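Local coordinates for protein glutaredoxin (Populus tremula x Populus tremuloides, PDB 2E7P) that binds a glutathione-ligated [2Fe-2S] cluster and probably reduces low-molecular-weight and protein disulfides with glutathione, as a glutaredoxin of thioredoxin fold, at residues 39-42 with 46-49. Sequence-based numbering, arbitrary orientation.
Sequences LLTQ and SYKV
Leu40 and Thr41, near the C-terminal end of helix 31-42, meet the ring of Tyr47 just ahead of strand 48-51, where the beta-alpha-beta unit of the thioredoxin fold returns from helix to sheet. Leu40 supplies the apolar half. Its CD1 lies 4.1 Å from the centroid of the Tyr47 ring and 21° off the ring normal, a CH-pi contact over one face, shifted from the ring centre toward CG. Lower down the same side chain, Leu40 CB comes within 3.6 Å of Tyr47 CE2. The polar half sits at the ring edge, near its plane, where Thr41 OG1 is 2.9 Å from Tyr47 OH, a possible but undecided hydrogen bond. Face and edge contacts together span the ring from CG to the hydroxyl.

In the second shell, Thr41 OG1 is hydrogen-bonded to Lys37 O, one turn back in the helix. Leu40 also packs on Val22 and Val24 of strand 22-26, the parallel neighbour of strand 48-51, and Tyr29 of a second subunit packs on Thr41 and Tyr47. Tyr47 CG is held between its backbone N and carbonyl carbon (chi1 48°), which turns the ring back to the helix and brings CG 3.8 Å from Leu40 CD1.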
ATOM      1  N   LEU C  39       6.764   4.521  12.003  1.00 20.07           N
ATOM      2  CA  LEU C  39       6.441   5.217  13.255  1.00 21.02           C
ATOM      3  C   LEU C  39       6.694   4.372  14.484  1.00 20.39           C
ATOM      4  O   LEU C  39       7.199   4.871  15.470  1.00 21.92           O
ATOM      5  CB  LEU C  39       4.973   5.699  13.224  1.00 21.19           C
ATOM      6  CG  LEU C  39       4.837   6.858  12.226  1.00 22.42           C
ATOM      7  CD1 LEU C  39       3.370   7.166  11.862  1.00 23.94           C
ATOM      8  CD2 LEU C  39       5.640   8.117  12.780  1.00 21.16           C
ATOM      9  N   LEU C  40       6.371   3.087  14.440  1.00 20.18           N
ATOM     10  CA  LEU C  40       6.738   2.195  15.573  1.00 20.96           C
ATOM     11  C   LEU C  40       8.250   2.035  15.751  1.00 20.44           C
ATOM     12  O   LEU C  40       8.775   2.161  16.857  1.00 20.97           O
ATOM     13  CB  LEU C  40       6.033   0.828  15.486  1.00 20.29           C
ATOM     14  CG  LEU C  40       4.508   0.944  15.593  1.00 22.28           C
ATOM     15  CD1 LEU C  40       3.851  -0.388  15.152  1.00 19.54           C
ATOM     16  CD2 LEU C  40       4.088   1.330  17.034  1.00 20.79           C
ATOM     17  N   THR C  41       8.955   1.774  14.660  1.00 20.69           N
ATOM     18  CA  THR C  41      10.415   1.665  14.719  1.00 21.25           C
ATOM     19  C   THR C  41      11.029   2.983  15.220  1.00 22.17           C
ATOM     20  O   THR C  41      11.984   2.961  15.990  1.00 22.91           O
ATOM     21  CB  THR C  41      10.988   1.319  13.327  1.00 20.61           C
ATOM     22  OG1 THR C  41      10.432   0.083  12.868  1.00 24.78           O
ATOM     23  CG2 THR C  41      12.533   1.250  13.298  1.00 21.20           C
ATOM     24  N   GLN C  42      10.486   4.122  14.790  1.00 23.19           N
ATOM     25  CA  GLN C  42      11.014   5.429  15.213  1.00 25.27           C
ATOM     26  C   GLN C  42      10.892   5.608  16.729  1.00 25.18           C
ATOM     27  O   GLN C  42      11.807   6.094  17.374  1.00 25.83           O
ATOM     28  CB  GLN C  42      10.306   6.576  14.489  1.00 24.72           C
ATOM     29  CG  GLN C  42      10.741   7.993  14.979  1.00 27.59           C
ATOM     30  CD  GLN C  42       9.991   9.105  14.280  1.00 27.98           C
ATOM     31  OE1 GLN C  42       8.805   8.963  13.970  1.00 35.42           O
ATOM     32  NE2 GLN C  42      10.664  10.199  14.010  1.00 29.19           N
ATOM     33  N   SER C  46       8.964  -2.674  19.877  1.00 25.20           N
ATOM     34  CA  SER C  46       8.928  -3.969  19.162  1.00 26.91           C
ATOM     35  C   SER C  46       7.480  -4.312  18.877  1.00 26.06           C
ATOM     36  O   SER C  46       6.589  -3.996  19.676  1.00 25.94           O
ATOM     37  CB  SER C  46       9.545  -5.113  19.984  1.00 27.54           C
ATOM     38  OG  SER C  46      10.619  -4.648  20.793  1.00 33.63           O
ATOM     39  N   TYR C  47       7.213  -4.990  17.766  1.00 25.56           N
ATOM     40  CA  TYR C  47       5.813  -5.233  17.439  1.00 25.75           C
ATOM     41  C   TYR C  47       5.743  -6.481  16.604  1.00 25.14           C
ATOM     42  O   TYR C  47       6.720  -6.874  16.002  1.00 25.58           O
ATOM     43  CB  TYR C  47       5.193  -4.019  16.698  1.00 25.67           C
ATOM     44  CG  TYR C  47       6.044  -3.513  15.551  1.00 27.45           C
ATOM     45  CD1 TYR C  47       5.854  -3.978  14.233  1.00 26.76           C
ATOM     46  CD2 TYR C  47       7.080  -2.595  15.779  1.00 26.63           C
ATOM     47  CE1 TYR C  47       6.689  -3.521  13.193  1.00 25.59           C
ATOM     48  CE2 TYR C  47       7.891  -2.142  14.744  1.00 24.77           C
ATOM     49  CZ  TYR C  47       7.697  -2.604  13.470  1.00 25.70           C
ATOM     50  OH  TYR C  47       8.536  -2.127  12.466  1.00 27.48           O
ATOM     51  N   LYS C  48       4.583  -7.098  16.567  1.00 25.02           N
ATOM     52  CA  LYS C  48       4.376  -8.242  15.711  1.00 25.31           C
ATOM     53  C   LYS C  48       3.552  -7.814  14.488  1.00 24.97           C
ATOM     54  O   LYS C  48       2.574  -7.101  14.614  1.00 24.39           O
ATOM     55  CB  LYS C  48       3.658  -9.323  16.507  1.00 25.53           C
ATOM     56  CG  LYS C  48       3.159 -10.451  15.674  1.00 26.64           C
ATOM     57  CD  LYS C  48       2.447 -11.461  16.525  1.00 30.81           C
ATOM     58  CE  LYS C  48       1.915 -12.558  15.638  1.00 33.12           C
ATOM     59  NZ  LYS C  48       2.098 -13.815  16.343  1.00 37.52           N
ATOM     60  N   VAL C  49       3.963  -8.249  13.307  1.00 25.31           N
ATOM     61  CA  VAL C  49       3.249  -7.933  12.096  1.00 25.30           C
ATOM     62  C   VAL C  49       2.542  -9.202  11.625  1.00 25.46           C
ATOM     63  O   VAL C  49       3.164 -10.264  11.489  1.00 25.84           O
ATOM     64  CB  VAL C  49       4.179  -7.415  10.976  1.00 25.02           C
ATOM     65  CG1 VAL C  49       3.363  -7.068   9.772  1.00 26.38           C
ATOM     66  CG2 VAL C  49       4.937  -6.180  11.437  1.00 25.50           C
TER